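Local coordinates for competence protein PILN (Thermus thermophilus, PDB 4BHQ) that probably serves, through its dimerising periplasmic domain, as part of the inner membrane platform on which type IV pilus assembly is initiated, at residues A58-I61 with N62-R66; G95-G99 with K100-V104; A117-R120 with F121-F125. One frame throughout, in Å; residues are numbered along the deposited sequence.

Interaction 1. Residues A58-I61 with N62-R66; sequences AAFI and NQIPR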
ATOM      1  N   ALA A  58       5.493  -1.950   1.366  1.00 17.64           N
ATOM      2  CA  ALA A  58       5.967  -1.237   0.118  1.00 19.31           C
ATOM      3  C   ALA A  58       5.904  -2.182  -1.097  1.00 17.60           C
ATOM      4  O   ALA A  58       5.458  -1.797  -2.151  1.00 15.93           O
ATOM      5  CB  ALA A  58       7.442  -0.713   0.313  1.00 18.22           C
ATOM      6  N   ALA A  59       6.398  -3.419  -0.927  1.00 17.06           N
ATOM      7  CA  ALA A  59       6.419  -4.374  -2.021  1.00 17.17           C
ATOM      8  C   ALA A  59       4.997  -4.684  -2.512  1.00 17.43           C
ATOM      9  O   ALA A  59       4.760  -4.771  -3.715  1.00 18.11           O
ATOM     10  CB  ALA A  59       7.086  -5.727  -1.555  1.00 18.07           C
ATOM     11  N   PHE A  60       4.076  -4.876  -1.580  1.00 17.98           N
ATOM     12  CA  PHE A  60       2.648  -5.128  -1.951  1.00 18.53           C
ATOM     13  C   PHE A  60       2.094  -3.989  -2.763  1.00 18.87           C
ATOM     14  O   PHE A  60       1.467  -4.178  -3.827  1.00 17.69           O
ATOM     15  CB  PHE A  60       1.797  -5.292  -0.648  1.00 18.38           C
ATOM     16  CG  PHE A  60       0.296  -5.272  -0.922  1.00 21.80           C
ATOM     17  CD1 PHE A  60      -0.317  -6.344  -1.628  1.00 23.57           C
ATOM     18  CD2 PHE A  60      -0.469  -4.157  -0.598  1.00 20.21           C
ATOM     19  CE1 PHE A  60      -1.703  -6.284  -1.958  1.00 24.45           C
ATOM     20  CE2 PHE A  60      -1.821  -4.111  -0.910  1.00 22.37           C
ATOM     21  CZ  PHE A  60      -2.438  -5.183  -1.597  1.00 24.04           C
ATOM     22  N   ILE A  61       2.330  -2.749  -2.298  1.00 17.66           N
ATOM     23  CA  ILE A  61       1.851  -1.582  -3.032  1.00 16.46           C
ATOM     24  C   ILE A  61       2.472  -1.474  -4.423  1.00 18.56           C
ATOM     25  O   ILE A  61       1.772  -1.198  -5.385  1.00 20.37           O
ATOM     26  CB  ILE A  61       2.093  -0.295  -2.231  1.00 20.05           C
ATOM     27  CG1 ILE A  61       1.193  -0.367  -0.917  1.00 15.75           C
ATOM     28  CG2 ILE A  61       1.705   0.924  -3.126  1.00 16.96           C
ATOM     29  CD1 ILE A  61       1.491   0.744   0.108  1.00 20.34           C
ATOM     30  N   ASN A  62       3.770  -1.762  -4.538  1.00 16.73           N
ATOM     31  CA  ASN A  62       4.416  -1.702  -5.826  1.00 17.73           C
ATOM     32  C   ASN A  62       3.910  -2.778  -6.780  1.00 19.19           C
ATOM     33  O   ASN A  62       4.077  -2.646  -8.014  1.00 19.33           O
ATOM     34  CB  ASN A  62       5.952  -1.899  -5.668  1.00 15.11           C
ATOM     35  CG  ASN A  62       6.628  -0.732  -4.994  1.00 16.20           C
ATOM     36  OD1 ASN A  62       6.065   0.380  -4.900  1.00 15.72           O
ATOM     37  ND2 ASN A  62       7.798  -0.983  -4.445  1.00 14.33           N
ATOM     38  N   GLN A  63       3.336  -3.869  -6.228  1.00 18.45           N
ATOM     39  CA  GLN A  63       2.829  -4.964  -7.101  1.00 19.53           C
ATOM     40  C   GLN A  63       1.449  -4.671  -7.730  1.00 21.67           C
ATOM     41  O   GLN A  63       1.017  -5.322  -8.710  1.00 20.56           O
ATOM     42  CB  GLN A  63       2.827  -6.264  -6.311  1.00 20.43           C
ATOM     43  CG  GLN A  63       2.746  -7.509  -7.171  1.00 22.33           C
ATOM     44  CD  GLN A  63       3.980  -7.686  -8.065  1.00 24.80           C
ATOM     45  OE1 GLN A  63       5.062  -7.146  -7.780  1.00 24.90           O
ATOM     46  NE2 GLN A  63       3.822  -8.461  -9.116  1.00 23.86           N
ATOM     47  N   ILE A  64       0.714  -3.731  -7.135  1.00 19.84           N
ATOM     48  CA  ILE A  64      -0.603  -3.378  -7.633  1.00 18.47           C
ATOM     49  C   ILE A  64      -0.469  -2.850  -9.044  1.00 20.16           C
ATOM     50  O   ILE A  64       0.270  -1.947  -9.284  1.00 23.40           O
ATOM     51  CB  ILE A  64      -1.302  -2.358  -6.697  1.00 18.91           C
ATOM     52  CG1 ILE A  64      -1.539  -2.978  -5.307  1.00 17.82           C
ATOM     53  CG2 ILE A  64      -2.607  -1.879  -7.314  1.00 16.22           C
ATOM     54  CD1 ILE A  64      -2.030  -1.951  -4.302  1.00 23.53           C
ATOM     55  N   PRO A  65      -1.198  -3.451 -10.027  1.00 25.69           N
ATOM     56  CA  PRO A  65      -0.860  -3.095 -11.419  1.00 24.67           C
ATOM     57  C   PRO A  65      -1.349  -1.752 -11.795  1.00 25.13           C
ATOM     58  O   PRO A  65      -2.464  -1.360 -11.370  1.00 23.31           O
ATOM     59  CB  PRO A  65      -1.565  -4.213 -12.278  1.00 23.95           C
ATOM     60  CG  PRO A  65      -2.693  -4.676 -11.361  1.00 22.62           C
ATOM     61  CD  PRO A  65      -2.155  -4.586  -9.962  1.00 23.23           C
ATOM     62  N   ARG A  66      -0.544  -1.017 -12.591  1.00 26.59           N
ATOM     63  CA  ARG A  66      -1.024   0.254 -13.150  1.00 29.58           C
ATOM     64  C   ARG A  66      -1.077   0.048 -14.695  1.00 35.17           C
ATOM     65  O   ARG A  66      -0.453  -0.881 -15.224  1.00 31.74           O
ATOM     66  CB  ARG A  66      -0.135   1.490 -12.763  1.00 31.36           C
ATOM     67  CG  ARG A  66       0.729   1.388 -11.498  1.00 32.05           C
ATOM     68  CD  ARG A  66      -0.094   1.263 -10.245  1.00 37.30           C
ATOM     69  NE  ARG A  66       0.723   1.050  -9.017  1.00 40.29           N
ATOM     70  CZ  ARG A  66       1.228   2.038  -8.314  1.00 33.62           C
ATOM     71  NH1 ARG A  66       1.047   3.261  -8.709  1.00 41.83           N
ATOM     72  NH2 ARG A  66       1.917   1.822  -7.229  1.00 36.18           N
TER
HETATM   73  O   HOH W   1       6.389  -5.637  -5.712  1.00 22.25           O
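The C-terminal end of helix 53-63 unwinds here, and the evidence lies in how the Phe60 and Ile61 carbonyls meet Ile64. Upstream, Asn62 N still makes a regular helical bond to Ala58 O (2.9 Å, N-H...O 158°). One residue on, Gln63 N divides weakly between Ala59 O and Phe60 O, and Ile64 N reaches Ile61 O at 3.3 Å from above the carbonyl plane, keeping a weak bond to Phe60 O besides. A water donates to Ala59 O and Gln63 OE1, tying that side chain to the last turn, while Gln63 NE2 bonds Ala124 O of the second subunit. Ile64 CD1 packs on Phe60 CE2 at 4.0 Å. The ring leaves the helix with CG anti to the backbone N (chi1 168°) and stacks with Phe106 of the second subunit. Asn62 ND2 goes to Leu75 O of strand 73-82. Beyond the turn, Arg66 NE donates to Ile64 O (3.0 Å), which lies in the guanidinium plane, and NH2 comes to 3.5 Å from Ile61 O. Ala59 O thus takes a water and Ile61 O has the guanidinium edge nearby, whose positive charge would probably suit the negative end of the helix dipole, while Phe60 and Ile64 meet the partner subunit.

Interaction 2. Residues G95-G99 with K100-V104; sequences GTYDG and KRIRV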
ATOM      1  N   GLY A  95       0.787  23.898  12.436  1.00 49.26           N
ATOM      2  CA  GLY A  95       0.509  24.099  10.995  1.00 44.43           C
ATOM      3  C   GLY A  95       0.930  22.980  10.046  1.00 44.62           C
ATOM      4  O   GLY A  95       0.672  23.051   8.858  1.00 46.99           O
ATOM      5  N   THR A  96       1.565  21.929  10.567  1.00 42.51           N
ATOM      6  CA  THR A  96       1.896  20.774   9.755  1.00 41.55           C
ATOM      7  C   THR A  96       0.602  20.183   9.135  1.00 39.21           C
ATOM      8  O   THR A  96      -0.465  20.215   9.758  1.00 41.08           O
ATOM      9  CB  THR A  96       2.647  19.700  10.556  1.00 38.72           C
ATOM     10  OG1 THR A  96       3.692  20.310  11.334  1.00 45.57           O
ATOM     11  CG2 THR A  96       3.297  18.735   9.599  1.00 39.77           C
ATOM     12  N   TYR A  97       0.713  19.653   7.915  1.00 36.59           N
ATOM     13  CA  TYR A  97      -0.434  19.047   7.244  1.00 36.49           C
ATOM     14  C   TYR A  97      -1.599  20.045   7.198  1.00 42.37           C
ATOM     15  O   TYR A  97      -2.764  19.654   7.379  1.00 38.52           O
ATOM     16  CB  TYR A  97      -0.884  17.756   7.963  1.00 33.49           C
ATOM     17  CG  TYR A  97       0.194  16.680   8.088  1.00 27.90           C
ATOM     18  CD1 TYR A  97       0.962  16.266   6.952  1.00 26.05           C
ATOM     19  CD2 TYR A  97       0.534  16.190   9.321  1.00 25.23           C
ATOM     20  CE1 TYR A  97       1.990  15.287   7.083  1.00 23.06           C
ATOM     21  CE2 TYR A  97       1.522  15.223   9.469  1.00 27.62           C
ATOM     22  CZ  TYR A  97       2.228  14.761   8.337  1.00 26.15           C
ATOM     23  OH  TYR A  97       3.171  13.827   8.585  1.00 32.00           O
ATOM     24  N   ASP A  98      -1.265  21.318   6.955  1.00 45.61           N
ATOM     25  CA  ASP A  98      -2.233  22.430   6.829  1.00 51.20           C
ATOM     26  C   ASP A  98      -3.161  22.506   7.986  1.00 48.72           C
ATOM     27  O   ASP A  98      -4.335  22.811   7.797  1.00 52.32           O
ATOM     28  CB  ASP A  98      -3.099  22.336   5.563  1.00 50.26           C
ATOM     29  CG  ASP A  98      -2.305  22.632   4.294  1.00 65.17           C
ATOM     30  OD1 ASP A  98      -1.168  23.169   4.359  1.00 66.29           O
ATOM     31  OD2 ASP A  98      -2.817  22.317   3.208  1.00 77.50           O
ATOM     32  N   GLY A  99      -2.677  22.156   9.164  1.00 44.75           N
ATOM     33  CA  GLY A  99      -3.498  22.234  10.368  1.00 40.69           C
ATOM     34  C   GLY A  99      -4.638  21.258  10.491  1.00 41.83           C
ATOM     35  O   GLY A  99      -5.410  21.331  11.437  1.00 45.16           O
ATOM     36  N   LYS A 100      -4.735  20.292   9.582  1.00 43.21           N
ATOM     37  CA  LYS A 100      -5.635  19.165   9.800  1.00 41.08           C
ATOM     38  C   LYS A 100      -5.201  18.348  11.025  1.00 42.91           C
ATOM     39  O   LYS A 100      -4.004  18.276  11.336  1.00 38.94           O
ATOM     40  CB  LYS A 100      -5.678  18.285   8.578  1.00 40.00           C
ATOM     41  CG  LYS A 100      -5.928  19.046   7.311  1.00 40.54           C
ATOM     42  CD  LYS A 100      -5.928  18.124   6.119  1.00 40.27           C
ATOM     43  CE  LYS A 100      -5.949  18.984   4.855  1.00 48.23           C
ATOM     44  NZ  LYS A 100      -6.489  18.247   3.686  1.00 54.14           N
ATOM     45  N   ARG A 101      -6.168  17.798  11.741  1.00 44.19           N
ATOM     46  CA  ARG A 101      -5.846  16.997  12.871  1.00 54.93           C
ATOM     47  C   ARG A 101      -5.798  15.527  12.412  1.00 51.16           C
ATOM     48  O   ARG A 101      -6.809  14.855  12.164  1.00 51.00           O
ATOM     49  CB  ARG A 101      -6.729  17.221  14.123  1.00 57.06           C
ATOM     50  CG  ARG A 101      -6.377  16.238  15.257  1.00 66.24           C
ATOM     51  CD  ARG A 101      -6.885  16.621  16.670  1.00 79.70           C
ATOM     52  NE  ARG A 101      -6.636  18.023  17.070  1.00 74.18           N
ATOM     53  CZ  ARG A 101      -7.095  18.578  18.193  1.00 78.74           C
ATOM     54  NH1 ARG A 101      -7.823  17.868  19.055  1.00 75.90           N
ATOM     55  NH2 ARG A 101      -6.844  19.858  18.455  1.00 82.09           N
ATOM     56  N   ILE A 102      -4.553  15.058  12.388  1.00 42.01           N
ATOM     57  CA  ILE A 102      -4.173  13.801  11.841  1.00 34.03           C
ATOM     58  C   ILE A 102      -4.394  12.739  12.872  1.00 36.11           C
ATOM     59  O   ILE A 102      -4.141  12.932  14.062  1.00 38.51           O
ATOM     60  CB  ILE A 102      -2.692  13.902  11.359  1.00 35.62           C
ATOM     61  CG1 ILE A 102      -2.618  14.935  10.243  1.00 29.70           C
ATOM     62  CG2 ILE A 102      -2.136  12.599  10.851  1.00 33.65           C
ATOM     63  CD1 ILE A 102      -3.676  14.701   9.213  1.00 36.14           C
ATOM     64  N   ARG A 103      -4.814  11.575  12.402  1.00 35.49           N
ATOM     65  CA  ARG A 103      -4.978  10.427  13.279  1.00 33.09           C
ATOM     66  C   ARG A 103      -3.844   9.365  13.066  1.00 34.21           C
ATOM     67  O   ARG A 103      -3.356   8.731  13.999  1.00 27.60           O
ATOM     68  CB  ARG A 103      -6.378   9.888  13.020  1.00 38.19           C
ATOM     69  CG  ARG A 103      -6.760   8.736  13.922  1.00 49.41           C
ATOM     70  CD  ARG A 103      -6.856   9.206  15.367  1.00 63.38           C
ATOM     71  NE  ARG A 103      -7.119   8.087  16.268  1.00 73.36           N
ATOM     72  CZ  ARG A 103      -6.765   8.044  17.541  1.00 76.04           C
ATOM     73  NH1 ARG A 103      -6.120   9.061  18.106  1.00 89.43           N
ATOM     74  NH2 ARG A 103      -7.053   6.970  18.247  1.00 91.20           N
ATOM     75  N   VAL A 104      -3.439   9.191  11.808  1.00 30.20           N
ATOM     76  CA  VAL A 104      -2.393   8.253  11.474  1.00 29.16           C
ATOM     77  C   VAL A 104      -1.329   8.902  10.564  1.00 23.80           C
ATOM     78  O   VAL A 104      -1.645   9.687   9.681  1.00 24.86           O
ATOM     79  CB  VAL A 104      -2.982   6.989  10.784  1.00 27.91           C
ATOM     80  CG1 VAL A 104      -1.896   6.209  10.108  1.00 27.77           C
ATOM     81  CG2 VAL A 104      -3.665   6.090  11.861  1.00 30.06           C
TER
HETATM   82  O   HOH W   2      -1.554  18.629  11.576  1.00 41.57           O
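Tyr97 and Ile102 meet at about a right angle, the isoleucine presenting CG1 to the ring atom CD2 at 3.5 Å and to CG at 3.9 Å. Ile102 CG1 stands beside its own backbone N (chi1 -63°), which turns that branch to the tyrosine. Thr96 CG2 lies over one face of the ring, offset toward the rim, 3.8 Å above its plane. The phenol end goes further along the chain: Tyr97 OH is hydrogen-bonded to Glu105 OE2. Between these side chains the backbone makes a short left-handed helical turn, phi being 52° to 69° at Tyr97, Asp98 and Gly99. Gly99 N bonds to Thr96 O, and Lys100 N to Tyr97 O at 3.0 Å, the donor standing above the carbonyl plane. Lys100 then runs extended past that same oxygen, its CG 3.2 Å from Tyr97 O, and carries NZ to Phe131 O. Asp98 OD2 is 5.5 Å from Lys100 NZ, too far for a salt bridge, though a weak attraction is possible. The loop between helix 85-93 and strand 102-112 therefore combines a buried aromatic-aliphatic contact with a polar turn, where one carbonyl accepts a backbone N-H and is flanked by the lysine's methylenes, leaving the ammonium to bond at the strand 131-141 end.

Interaction 3. Residues A117-R120 with F121-F125; sequences ALVR and FIRAF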
ATOM      1  N   ALA A 117       6.887  12.905 -11.998  1.00 22.36           N
ATOM      2  CA  ALA A 117       6.195  11.806 -11.243  1.00 20.58           C
ATOM      3  C   ALA A 117       6.175  12.113  -9.749  1.00 20.39           C
ATOM      4  O   ALA A 117       5.188  11.922  -9.066  1.00 19.33           O
ATOM      5  CB  ALA A 117       6.956  10.527 -11.485  1.00 21.49           C
ATOM      6  N   LEU A 118       7.296  12.660  -9.250  1.00 22.19           N
ATOM      7  CA  LEU A 118       7.389  13.039  -7.815  1.00 22.66           C
ATOM      8  C   LEU A 118       6.382  14.158  -7.485  1.00 23.86           C
ATOM      9  O   LEU A 118       5.648  14.100  -6.484  1.00 23.34           O
ATOM     10  CB  LEU A 118       8.833  13.501  -7.497  1.00 23.44           C
ATOM     11  CG  LEU A 118       9.029  14.018  -6.064  1.00 28.61           C
ATOM     12  CD1 LEU A 118       8.576  12.975  -5.037  1.00 28.79           C
ATOM     13  CD2 LEU A 118      10.509  14.364  -5.919  1.00 35.69           C
ATOM     14  N   VAL A 119       6.340  15.166  -8.339  1.00 21.25           N
ATOM     15  CA  VAL A 119       5.372  16.262  -8.129  1.00 24.31           C
ATOM     16  C   VAL A 119       3.918  15.771  -8.166  1.00 20.43           C
ATOM     17  O   VAL A 119       3.115  16.143  -7.312  1.00 20.84           O
ATOM     18  CB  VAL A 119       5.575  17.388  -9.207  1.00 25.64           C
ATOM     19  CG1 VAL A 119       4.458  18.368  -9.145  1.00 25.59           C
ATOM     20  CG2 VAL A 119       6.910  18.082  -8.982  1.00 25.67           C
ATOM     21  N   ARG A 120       3.583  14.927  -9.129  1.00 20.73           N
ATOM     22  CA  ARG A 120       2.211  14.305  -9.130  1.00 24.16           C
ATOM     23  C   ARG A 120       1.896  13.517  -7.856  1.00 20.88           C
ATOM     24  O   ARG A 120       0.779  13.572  -7.345  1.00 22.80           O
ATOM     25  CB  ARG A 120       2.039  13.372 -10.328  1.00 24.63           C
ATOM     26  CG  ARG A 120       2.026  14.110 -11.692  1.00 35.84           C
ATOM     27  CD  ARG A 120       1.613  13.195 -12.872  1.00 31.22           C
ATOM     28  NE  ARG A 120       2.648  12.208 -13.223  1.00 34.33           N
ATOM     29  CZ  ARG A 120       3.560  12.414 -14.186  1.00 34.24           C
ATOM     30  NH1 ARG A 120       3.574  13.544 -14.893  1.00 32.59           N
ATOM     31  NH2 ARG A 120       4.466  11.501 -14.477  1.00 35.45           N
ATOM     32  N   PHE A 121       2.901  12.821  -7.316  1.00 21.80           N
ATOM     33  CA  PHE A 121       2.706  12.016  -6.084  1.00 20.82           C
ATOM     34  C   PHE A 121       2.446  12.957  -4.946  1.00 25.68           C
ATOM     35  O   PHE A 121       1.469  12.770  -4.152  1.00 22.95           O
ATOM     36  CB  PHE A 121       3.981  11.153  -5.806  1.00 22.04           C
ATOM     37  CG  PHE A 121       3.835  10.226  -4.621  1.00 22.33           C
ATOM     38  CD1 PHE A 121       4.098  10.684  -3.311  1.00 21.97           C
ATOM     39  CD2 PHE A 121       3.377   8.905  -4.808  1.00 20.77           C
ATOM     40  CE1 PHE A 121       3.956   9.816  -2.212  1.00 23.30           C
ATOM     41  CE2 PHE A 121       3.254   8.014  -3.719  1.00 21.43           C
ATOM     42  CZ  PHE A 121       3.542   8.471  -2.411  1.00 21.18           C
ATOM     43  N   ILE A 122       3.291  13.989  -4.825  1.00 21.80           N
ATOM     44  CA  ILE A 122       3.113  14.933  -3.722  1.00 21.60           C
ATOM     45  C   ILE A 122       1.737  15.588  -3.814  1.00 23.50           C
ATOM     46  O   ILE A 122       0.993  15.652  -2.792  1.00 25.01           O
ATOM     47  CB  ILE A 122       4.201  16.005  -3.712  1.00 25.56           C
ATOM     48  CG1 ILE A 122       5.564  15.374  -3.414  1.00 25.22           C
ATOM     49  CG2 ILE A 122       3.867  17.089  -2.680  1.00 26.64           C
ATOM     50  CD1 ILE A 122       6.731  16.323  -3.683  1.00 24.29           C
ATOM     51  N   ARG A 123       1.370  16.036  -5.003  1.00 23.98           N
ATOM     52  CA  ARG A 123       0.087  16.803  -5.160  1.00 27.77           C
ATOM     53  C   ARG A 123      -1.121  15.929  -4.865  1.00 30.72           C
ATOM     54  O   ARG A 123      -2.117  16.432  -4.383  1.00 30.05           O
ATOM     55  CB  ARG A 123      -0.055  17.394  -6.586  1.00 28.35           C
ATOM     56  CG  ARG A 123       0.851  18.619  -6.777  1.00 36.40           C
ATOM     57  CD  ARG A 123       0.599  19.313  -8.135  1.00 48.17           C
ATOM     58  NE  ARG A 123       1.546  20.409  -8.438  1.00 46.23           N
ATOM     59  CZ  ARG A 123       1.921  20.783  -9.678  1.00 53.57           C
ATOM     60  NH1 ARG A 123       1.426  20.188 -10.769  1.00 52.31           N
ATOM     61  NH2 ARG A 123       2.804  21.768  -9.845  1.00 54.71           N
ATOM     62  N   ALA A 124      -1.037  14.613  -5.168  1.00 26.06           N
ATOM     63  CA  ALA A 124      -2.184  13.715  -4.834  1.00 25.51           C
ATOM     64  C   ALA A 124      -2.541  13.846  -3.388  1.00 27.22           C
ATOM     65  O   ALA A 124      -3.699  13.686  -3.003  1.00 28.24           O
ATOM     66  CB  ALA A 124      -1.853  12.224  -5.147  1.00 20.62           C
ATOM     67  N   PHE A 125      -1.532  14.064  -2.516  1.00 21.60           N
ATOM     68  CA  PHE A 125      -1.856  14.099  -1.089  1.00 23.56           C
ATOM     69  C   PHE A 125      -2.177  15.515  -0.559  1.00 31.44           C
ATOM     70  O   PHE A 125      -2.385  15.701   0.623  1.00 34.30           O
ATOM     71  CB  PHE A 125      -0.709  13.444  -0.288  1.00 22.27           C
ATOM     72  CG  PHE A 125      -0.636  11.954  -0.532  1.00 20.80           C
ATOM     73  CD1 PHE A 125      -1.488  11.088   0.138  1.00 19.68           C
ATOM     74  CD2 PHE A 125       0.198  11.436  -1.550  1.00 19.87           C
ATOM     75  CE1 PHE A 125      -1.425   9.698  -0.109  1.00 20.76           C
ATOM     76  CE2 PHE A 125       0.253  10.080  -1.793  1.00 18.02           C
ATOM     77  CZ  PHE A 125      -0.570   9.202  -1.110  1.00 19.34           C
TER
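Ile122 packs back along helix 115-124 onto Leu118, one turn earlier. From its CB, 3.7 Å from Leu118 O, the chain passes to CG1, which comes to 3.3 Å from the same oxygen, and ends at CD1, 4.0 Å from Leu118 CG. With CG1 beside the backbone N (chi1 -66°) and chi2 extended, that branch runs toward the leucine, and the two side chains cross at a slant. In the backbone, Ile122 N bonds Leu118 O at 2.9 Å and 168°, nearly straight. The same helical spacing recurs in Phe121 N to Ala117 O, Arg123 N to Val119 O and Ala124 N to Arg120 O. One residue along, Val119 CG1 sits over the centre of the Arg123 guanidinium, 3.5 Å from CZ; the valine and arginine point the same way, side by side. Arg120 instead sends NH2 to a salt bridge with Glu72, and Phe125 meets Phe60 of the second subunit. An alanine at Ile122 would lose CG1, CG2 and CD1, is likely to leave Leu118 without its neighbour one turn on, and would probably open a gap toward Ile133 and Phe135. Those two residues belong to strand 131-141, while Leu118 also touches Ala112 of strand 102-112 and Phe149 of strand 146-156, and Phe121 meets Leu108 and Phe149, so the helix packs against the sheet over three strands.

Overall arrangement
All three contacts are local and partly buried, but interaction 3 lies nearest the chain's centre, about 9 Å from it against about 14 Å for the others, with Leu118 and Phe121 buried on the sheet and its arginines exposed. Interactions 1 and 3 both lie at C-terminal helix ends, with centres about 17 Å apart within a chain; across the dimer, interaction 1 of one subunit meets interaction 3 of the other. Interaction 3 keeps four regular i-to-i+4 bonds, interaction 1 a helix end whose bonds weaken, with a water and an arginine close by. Interaction 2, a loop turn of positive-phi residues, lies opposite interaction 1 across the chain's centre; its Arg103 and Val104 pack on the partner subunit.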